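Putative mandelate racemase (Zymomonas mobilis, PDB 2OX4) binds magnesium and is probably a lyase of the enolase superfamily, perhaps a dehydratase. Local coordinates at residues I10-T15 with G20-L25; G48-G53 with G88-S93; A319-A324 with P350-L355. All blocks are in the same frame, centred on the assembly; numbering follows the deposited sequence. Where two conformers were deposited one is given.

Interaction 1: residues I10-T15 with G20-L25; sequences IFHVHT and GQRPIL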
loop_
_atom_site.group_PDB
_atom_site.type_symbol
_atom_site.label_atom_id
_atom_site.label_comp_id
_atom_site.label_asym_id
_atom_site.label_seq_id
_atom_site.Cartn_x
_atom_site.Cartn_y
_atom_site.Cartn_z
ATOM N N ILE C 10 47.749 -8.994 8.466
ATOM C CA ILE C 10 46.787 -9.286 7.399
ATOM C C ILE C 10 47.489 -10.052 6.287
ATOM O O ILE C 10 48.529 -9.619 5.800
ATOM C CB ILE C 10 46.136 -7.987 6.835
ATOM C CG1 ILE C 10 45.422 -7.226 7.953
ATOM C CG2 ILE C 10 45.158 -8.307 5.697
ATOM C CD1 ILE C 10 45.572 -5.731 7.822
ATOM N N PHE C 11 46.908 -11.184 5.898
ATOM C CA PHE C 11 47.512 -12.077 4.910
ATOM C C PHE C 11 46.610 -12.137 3.689
ATOM O O PHE C 11 45.537 -12.733 3.743
ATOM C CB PHE C 11 47.638 -13.497 5.487
ATOM C CG PHE C 11 48.413 -13.570 6.773
ATOM C CD1 PHE C 11 47.783 -13.368 8.002
ATOM C CD2 PHE C 11 49.769 -13.873 6.761
ATOM C CE1 PHE C 11 48.491 -13.434 9.191
ATOM C CE2 PHE C 11 50.489 -13.941 7.945
ATOM C CZ PHE C 11 49.855 -13.730 9.165
ATOM N N HIS C 12 47.036 -11.516 2.595
ATOM C CA HIS C 12 46.324 -11.668 1.338
ATOM C C HIS C 12 47.036 -12.796 0.563
ATOM O O HIS C 12 48.086 -12.584 -0.064
ATOM C CB HIS C 12 46.286 -10.340 0.562
ATOM C CG HIS C 12 45.440 -10.381 -0.676
ATOM N ND1 HIS C 12 45.472 -9.387 -1.634
ATOM C CD2 HIS C 12 44.538 -11.296 -1.114
ATOM C CE1 HIS C 12 44.631 -9.688 -2.608
ATOM N NE2 HIS C 12 44.052 -10.840 -2.319
ATOM N N VAL C 13 46.480 -13.998 0.675
ATOM C CA VAL C 13 47.164 -15.234 0.255
ATOM C C VAL C 13 47.375 -15.193 -1.255
ATOM O O VAL C 13 46.481 -14.768 -2.000
ATOM C CB VAL C 13 46.359 -16.502 0.651
ATOM C CG1 VAL C 13 47.061 -17.779 0.137
ATOM C CG2 VAL C 13 46.201 -16.578 2.161
ATOM N N HIS C 14 48.571 -15.592 -1.700
ATOM C CA HIS C 14 48.891 -15.627 -3.127
ATOM C C HIS C 14 47.979 -16.579 -3.898
ATOM O O HIS C 14 47.421 -17.517 -3.319
ATOM C CB HIS C 14 50.360 -16.018 -3.328
ATOM C CG HIS C 14 51.333 -15.004 -2.810
ATOM N ND1 HIS C 14 52.639 -15.320 -2.495
ATOM C CD2 HIS C 14 51.195 -13.680 -2.557
ATOM C CE1 HIS C 14 53.261 -14.234 -2.067
ATOM N NE2 HIS C 14 52.408 -13.225 -2.098
ATOM N N THR C 15 47.833 -16.329 -5.198
ATOM C CA THR C 15 46.893 -17.080 -6.044
ATOM C C THR C 15 46.930 -18.579 -5.767
ATOM O O THR C 15 47.987 -19.206 -5.832
ATOM C CB THR C 15 47.162 -16.820 -7.533
ATOM O OG1 THR C 15 47.163 -15.413 -7.761
ATOM C CG2 THR C 15 46.094 -17.476 -8.410
ATOM N N GLY C 20 42.290 -20.349 -8.602
ATOM C CA GLY C 20 42.611 -18.988 -9.010
ATOM C C GLY C 20 42.300 -17.965 -7.936
ATOM O O GLY C 20 42.426 -16.771 -8.171
ATOM N N GLN C 21 41.909 -18.443 -6.757
ATOM C CA GLN C 21 41.354 -17.585 -5.704
ATOM C C GLN C 21 42.444 -17.052 -4.783
ATOM O O GLN C 21 43.574 -17.518 -4.841
ATOM C CB GLN C 21 40.301 -18.362 -4.923
ATOM C CG GLN C 21 39.073 -18.666 -5.777
ATOM C CD GLN C 21 38.104 -19.632 -5.136
ATOM O OE1 GLN C 21 38.238 -19.982 -3.970
ATOM N NE2 GLN C 21 37.111 -20.068 -5.904
ATOM N N ARG C 22 42.109 -16.057 -3.959
ATOM C CA ARG C 22 43.079 -15.436 -3.055
ATOM C C ARG C 22 42.401 -15.052 -1.736
ATOM O O ARG C 22 41.918 -13.927 -1.595
ATOM C CB ARG C 22 43.703 -14.186 -3.694
ATOM C CG ARG C 22 44.639 -14.445 -4.870
ATOM C CD ARG C 22 45.482 -13.225 -5.180
ATOM N NE ARG C 22 46.350 -12.885 -4.051
ATOM C CZ ARG C 22 47.100 -11.792 -3.974
ATOM N NH1 ARG C 22 47.095 -10.909 -4.970
ATOM N NH2 ARG C 22 47.863 -11.579 -2.897
ATOM N N PRO C 23 42.389 -15.975 -0.756
ATOM C CA PRO C 23 41.817 -15.699 0.568
ATOM C C PRO C 23 42.483 -14.557 1.331
ATOM O O PRO C 23 43.649 -14.228 1.088
ATOM C CB PRO C 23 42.011 -17.008 1.337
ATOM C CG PRO C 23 42.409 -18.023 0.339
ATOM C CD PRO C 23 42.911 -17.347 -0.876
ATOM N N ILE C 24 41.719 -13.950 2.237
ATOM C CA ILE C 24 42.196 -12.821 3.024
ATOM C C ILE C 24 41.954 -13.147 4.495
ATOM O O ILE C 24 40.802 -13.309 4.933
ATOM C CB ILE C 24 41.497 -11.475 2.659
ATOM C CG1 ILE C 24 41.414 -11.267 1.140
ATOM C CG2 ILE C 24 42.253 -10.307 3.312
ATOM C CD1 ILE C 24 40.058 -11.651 0.529
ATOM N N LEU C 25 43.050 -13.258 5.242
ATOM C CA LEU C 25 42.988 -13.628 6.652
ATOM C C LEU C 25 43.576 -12.528 7.521
ATOM O O LEU C 25 44.457 -11.787 7.081
ATOM C CB LEU C 25 43.731 -14.947 6.888
ATOM C CG LEU C 25 43.067 -16.150 6.217
ATOM C CD1 LEU C 25 44.034 -17.296 6.005
ATOM C CD2 LEU C 25 41.875 -16.604 7.025
#
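Arg22 lies flat on the imidazole of His12 beside the turn of an antiparallel beta hairpin, strands 5-13 and 24-30, in the N-terminal capping domain of this enolase-superfamily protein. Guanidinium and ring are only 3° apart in tilt, with centres 3.6 Å from each other, and the two side chains cross at about a right angle. A bend in the arginine chain (chi3 63°) folds the guanidinium back over the imidazole. CG of His12 is anti to the backbone N (chi1 -174°), which carries the ring out beside Arg22, whose guanidinium lies over one face.

Backbone acceptors hold the guanidinium in that plane. NE of Arg22 reaches O of Val13 at 2.8 Å, almost straight, while NH2 of Arg22 reaches O of His12 at 3.0 Å, standing well above that carbonyl's plane although His12 O lies in the plane of the guanidinium. NH2 has a further mate in Asp388, a salt bridge to the adjoining strand 387-393; the same carboxylate group takes NE2 of His14. NE2 of His12 bonds a glycerol, probably from the crystallisation liquor.

On the opposite face of the sheet from His12 and Ile24, Phe11 and Leu25 sit side by side, their CB atoms 4.4 Å apart. They form a hydrogen-bonded pair, Phe11 N to Leu25 O and Leu25 N to Phe11 O. Nearer the turn, Val13 rests CB against CD of Pro23 at 3.9 Å, and its N gives a hydrogen bond to Pro23 O at 2.9 Å.

Interaction 2: residues G48-G53 with G88-S93; sequences GSAAAG and GTVIFS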
loop_
_atom_site.group_PDB
_atom_site.type_symbol
_atom_site.label_atom_id
_atom_site.label_comp_id
_atom_site.label_asym_id
_atom_site.label_seq_id
_atom_site.Cartn_x
_atom_site.Cartn_y
_atom_site.Cartn_z
ATOM N N GLY C 48 39.593 -8.872 -3.822
ATOM C CA GLY C 48 40.375 -9.247 -2.632
ATOM C C GLY C 48 41.390 -8.236 -2.131
ATOM O O GLY C 48 41.631 -8.152 -0.920
ATOM N N SER C 49 42.006 -7.469 -3.041
ATOM C CA SER C 49 42.973 -6.456 -2.618
ATOM C C SER C 49 42.274 -5.325 -1.871
ATOM O O SER C 49 42.860 -4.711 -1.002
ATOM C CB SER C 49 43.793 -5.897 -3.797
ATOM O OG SER C 49 44.446 -6.939 -4.523
ATOM N N ALA C 50 41.006 -5.089 -2.209
ATOM C CA ALA C 50 40.200 -4.089 -1.509
ATOM C C ALA C 50 39.903 -4.569 -0.081
ATOM O O ALA C 50 39.922 -3.779 0.853
ATOM C CB ALA C 50 38.911 -3.815 -2.277
ATOM N N ALA C 51 39.640 -5.868 0.072
ATOM C CA ALA C 51 39.498 -6.477 1.393
ATOM C C ALA C 51 40.787 -6.345 2.229
ATOM O O ALA C 51 40.737 -5.968 3.400
ATOM C CB ALA C 51 39.065 -7.955 1.267
ATOM N N ALA C 52 41.945 -6.613 1.621
ATOM C CA ALA C 52 43.204 -6.447 2.345
ATOM C C ALA C 52 43.394 -4.988 2.773
ATOM O O ALA C 52 43.850 -4.714 3.887
ATOM C CB ALA C 52 44.385 -6.941 1.499
ATOM N N GLY C 53 43.014 -4.058 1.890
ATOM C CA GLY C 53 43.147 -2.630 2.155
ATOM C C GLY C 53 42.197 -2.124 3.229
ATOM O O GLY C 53 42.592 -1.319 4.076
ATOM N N GLY C 88 28.412 -1.684 2.158
ATOM C CA GLY C 88 29.013 -2.304 0.994
ATOM C C GLY C 88 29.745 -3.603 1.288
ATOM O O GLY C 88 30.118 -3.880 2.433
ATOM N N THR C 89 29.956 -4.366 0.220
ATOM C CA THR C 89 30.694 -5.621 0.221
ATOM C C THR C 89 31.981 -5.510 1.032
ATOM O O THR C 89 32.187 -6.257 1.986
ATOM C CB THR C 89 31.079 -6.002 -1.240
ATOM O OG1 THR C 89 29.893 -6.170 -2.026
ATOM C CG2 THR C 89 31.865 -7.307 -1.242
ATOM N N VAL C 90 32.829 -4.553 0.650
ATOM C CA VAL C 90 34.173 -4.452 1.204
ATOM C C VAL C 90 34.102 -3.866 2.615
ATOM O O VAL C 90 34.732 -4.388 3.541
ATOM C CB VAL C 90 35.086 -3.609 0.283
ATOM C CG1 VAL C 90 36.475 -3.422 0.917
ATOM C CG2 VAL C 90 35.213 -4.260 -1.101
ATOM N N ILE C 91 33.301 -2.805 2.772
ATOM C CA ILE C 91 33.098 -2.137 4.062
ATOM C C ILE C 91 32.717 -3.169 5.117
ATOM O O ILE C 91 33.368 -3.254 6.169
ATOM C CB ILE C 91 32.026 -1.010 3.957
ATOM C CG1 ILE C 91 32.497 0.118 3.013
ATOM C CG2 ILE C 91 31.613 -0.488 5.344
ATOM C CD1 ILE C 91 33.867 0.722 3.354
ATOM N N PHE C 92 31.700 -3.985 4.828
ATOM C CA PHE C 92 31.224 -4.976 5.808
ATOM C C PHE C 92 32.150 -6.196 5.978
ATOM O O PHE C 92 32.233 -6.763 7.076
ATOM C CB PHE C 92 29.762 -5.373 5.559
ATOM C CG PHE C 92 28.767 -4.339 6.030
ATOM C CD1 PHE C 92 27.871 -3.771 5.141
ATOM C CD2 PHE C 92 28.752 -3.922 7.364
ATOM C CE1 PHE C 92 26.959 -2.802 5.574
ATOM C CE2 PHE C 92 27.843 -2.967 7.807
ATOM C CZ PHE C 92 26.954 -2.406 6.915
ATOM N N SER C 93 32.888 -6.555 4.927
ATOM C CA SER C 93 33.906 -7.616 5.018
ATOM C C SER C 93 34.978 -7.287 6.049
ATOM O O SER C 93 35.461 -8.167 6.760
ATOM C CB SER C 93 34.580 -7.852 3.663
ATOM O OG SER C 93 33.702 -8.475 2.751
#
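Val90 meets Ala50 and Ala51 where the first turns of two helices, 48-62 and 89-110, come together in the helical part of the N-terminal capping domain. The contact is small and apolar, and Val90 contributes more buried surface to it than either alanine. Both its methyls take part. CG2 of Val90 lies 3.9 Å from CB of Ala50, while CG1 of Val90 leans over the backbone and comes to 3.5 Å from O of Ala50. CB of Ala50 is almost equally far from the two branches, so the valine straddles the alanine methyl.

The valine torsion accounts for the reach of the first branch: CG1, anti to the backbone N (chi1 176°), meets both the carbonyl O and the methyl of Ala50, while CG2 meets the methyl alone. CG1 of Val90 also passes 4.1 Å from N of Ala51, whose own CB is directed across the contact and not into it. Small residues let the backbones draw close, and the CA atoms of Ala51 and Val90 are 5.7 Å apart.

The turn that carries Val90 is tied internally. OG of Ser93 bonds Thr89 O at 2.8 Å, and that carbonyl also takes the Ser93 N-H, the two donors reaching it from opposite faces of its plane. Gly88 is the N-cap of this helix, and a CB there would run into the preceding carbonyl O.

Ile54, further along helix 48-62, continues the packing on Val90. Ile42 touches Ala51 and Ser93 from a loop, and strand 5-13 meets helix 48-62 through His12. A second subunit covers the contact as well, its Ile54 packing on Ala50 and its Ile91 on Val90.

Interaction 3: residues A319-A324 with P350-L355; sequences AGTGVA and PEYEEL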
loop_
_atom_site.group_PDB
_atom_site.type_symbol
_atom_site.label_atom_id
_atom_site.label_comp_id
_atom_site.label_asym_id
_atom_site.label_seq_id
_atom_site.Cartn_x
_atom_site.Cartn_y
_atom_site.Cartn_z
ATOM N N ALA C 319 32.724 -20.364 1.715
ATOM C CA ALA C 319 33.504 -20.486 0.474
ATOM C C ALA C 319 34.856 -19.815 0.590
ATOM O O ALA C 319 35.224 -18.989 -0.254
ATOM C CB ALA C 319 32.732 -19.923 -0.730
ATOM N N GLY C 320 35.597 -20.168 1.638
ATOM C CA GLY C 320 37.011 -19.800 1.732
ATOM C C GLY C 320 37.791 -20.852 2.500
ATOM O O GLY C 320 37.577 -22.056 2.307
ATOM N N THR C 321 38.673 -20.396 3.388
ATOM C CA THR C 321 39.583 -21.293 4.100
ATOM C C THR C 321 38.912 -21.978 5.277
ATOM O O THR C 321 37.716 -21.756 5.563
ATOM C CB THR C 321 40.838 -20.564 4.648
ATOM O OG1 THR C 321 40.516 -19.893 5.875
ATOM C CG2 THR C 321 41.425 -19.583 3.643
ATOM N N GLY C 322 39.705 -22.794 5.969
ATOM C CA GLY C 322 39.275 -23.468 7.195
ATOM C C GLY C 322 38.964 -22.538 8.358
ATOM O O GLY C 322 38.274 -22.942 9.295
ATOM N N VAL C 323 39.473 -21.304 8.315
ATOM C CA VAL C 323 39.068 -20.275 9.279
ATOM C C VAL C 323 37.582 -19.958 9.099
ATOM O O VAL C 323 36.814 -20.097 10.044
ATOM C CB VAL C 323 39.944 -18.990 9.187
ATOM C CG1 VAL C 323 39.403 -17.883 10.116
ATOM C CG2 VAL C 323 41.408 -19.316 9.573
ATOM N N ALA C 324 37.196 -19.559 7.885
ATOM C CA ALA C 324 35.783 -19.359 7.546
ATOM C C ALA C 324 34.921 -20.573 7.878
ATOM O O ALA C 324 33.834 -20.439 8.456
ATOM C CB ALA C 324 35.636 -18.990 6.070
ATOM N N PRO C 350 44.294 -29.299 -2.279
ATOM C CA PRO C 350 45.518 -29.080 -1.477
ATOM C C PRO C 350 45.936 -27.606 -1.270
ATOM O O PRO C 350 46.578 -27.287 -0.265
ATOM C CB PRO C 350 46.595 -29.819 -2.277
ATOM C CG PRO C 350 45.842 -30.846 -3.074
ATOM C CD PRO C 350 44.556 -30.168 -3.444
ATOM N N GLU C 351 45.591 -26.725 -2.211
ATOM C CA GLU C 351 45.899 -25.289 -2.067
ATOM C C GLU C 351 45.133 -24.648 -0.903
ATOM O O GLU C 351 45.575 -23.647 -0.327
ATOM C CB GLU C 351 45.581 -24.534 -3.353
ATOM C CG GLU C 351 44.125 -24.651 -3.837
ATOM C CD GLU C 351 44.021 -24.425 -5.321
ATOM O OE1 GLU C 351 43.081 -23.731 -5.763
ATOM O OE2 GLU C 351 44.905 -24.928 -6.045
ATOM N N TYR C 352 43.983 -25.225 -0.574
ATOM C CA TYR C 352 43.216 -24.781 0.588
ATOM C C TYR C 352 43.601 -25.522 1.874
ATOM O O TYR C 352 43.751 -24.897 2.927
ATOM C CB TYR C 352 41.710 -24.800 0.299
ATOM C CG TYR C 352 41.222 -23.482 -0.283
ATOM C CD1 TYR C 352 41.031 -23.319 -1.658
ATOM C CD2 TYR C 352 40.988 -22.386 0.548
ATOM C CE1 TYR C 352 40.597 -22.088 -2.185
ATOM C CE2 TYR C 352 40.562 -21.170 0.040
ATOM C CZ TYR C 352 40.369 -21.020 -1.322
ATOM O OH TYR C 352 39.941 -19.794 -1.798
ATOM N N GLU C 353 43.806 -26.835 1.785
ATOM C CA GLU C 353 44.257 -27.622 2.946
ATOM C C GLU C 353 45.518 -27.107 3.650
ATOM O O GLU C 353 45.609 -27.179 4.868
ATOM C CB GLU C 353 44.420 -29.104 2.591
ATOM C CG GLU C 353 43.136 -29.776 2.143
ATOM C CD GLU C 353 43.372 -31.107 1.436
ATOM O OE1 GLU C 353 43.875 -32.051 2.086
ATOM O OE2 GLU C 353 43.044 -31.207 0.229
ATOM N N GLU C 354 46.491 -26.596 2.893
ATOM C CA GLU C 354 47.789 -26.196 3.467
ATOM C C GLU C 354 47.743 -24.913 4.312
ATOM O O GLU C 354 48.720 -24.558 4.989
ATOM C CB GLU C 354 48.842 -26.049 2.367
ATOM C CG GLU C 354 48.574 -24.890 1.401
ATOM C CD GLU C 354 49.667 -24.723 0.344
ATOM O OE1 GLU C 354 50.703 -25.419 0.424
ATOM O OE2 GLU C 354 49.495 -23.887 -0.571
ATOM N N LEU C 355 46.604 -24.226 4.269
ATOM C CA LEU C 355 46.474 -22.904 4.878
ATOM C C LEU C 355 46.163 -22.950 6.366
ATOM O O LEU C 355 46.449 -21.987 7.083
ATOM C CB LEU C 355 45.402 -22.081 4.150
ATOM C CG LEU C 355 45.629 -21.852 2.656
ATOM C CD1 LEU C 355 44.462 -21.072 2.055
ATOM C CD2 LEU C 355 46.948 -21.126 2.425
HETATM O O HOH W 1 41.764 -24.018 4.415
#
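Two connections that follow strands of the C-terminal (beta/alpha)7beta barrel meet here: the loop leading from strand 313-314 into helix 322-333, by Gly320 and Thr321, and the short helix 350-353 in the connection after strand 341-344, by Tyr352, with Leu355 just beyond it. The Tyr352 side chain leans against the turn before helix 322-333 through the CE2 corner of its ring. CE2 of Tyr352 is 3.7 Å from C of Gly320 and 3.9 Å from N of Thr321, so this corner of the ring abuts the Gly320-Thr321 peptide.

Thr321 divides its side chain between two tasks. With chi1 at 81°, OG1 stands between the backbone N and the carbonyl carbon and turns to its own helix. Thr321 is the N-cap, and its OG1 accepts the N-H of Val323 at 3.0 Å with an angle of 145° at the hydrogen. OG1 also bonds Glu39, whose OE1 takes N of Ala324 too, so the capping domain shares in holding the start of this barrel helix. The methyl has apolar partners: CG2 of Thr321 touches CD1 of Leu355 at 3.7 Å and CE2 of Tyr352 at 4.0 Å, the threonine side chain crossing each at about a right angle. With an alanine here, the Val323 N-H would probably be left without its capping acceptor, and a gap would be likely to open beside Leu355 CD1 and Tyr352 CE2 where the methyl sat.

At the far end of the tyrosine ring, the hydroxyl bonds Gln21 of the hairpin turn. A water bridges the two backbones, accepting from N of Gly322 at 2.9 Å and donating to O of Tyr352 at 2.6 Å; the same carbonyl also takes the N-H of Leu355.

How the interactions relate
Interaction 1 is the middle member. Its centre is about 12 Å from that of interaction 2 and about 10 Å from that of interaction 3, whereas interactions 2 and 3 have centres about 19 Å apart and do not touch. Toward the helices of interaction 2, Ile24 CD1 packs on Ala51 CB at 3.9 Å and His12 CE1 on Ser49 OG at 3.4 Å. Toward the barrel, Pro23 CB meets Thr321 CG2 at 3.5 Å, so the hairpin joins the capping domain to the barrel loops. The magnesium held by Glu215, Glu241 and Glu267 lies about 11 Å from the Gln21 side chain and about 12 Å from Gly320; interaction 2 is away from that site.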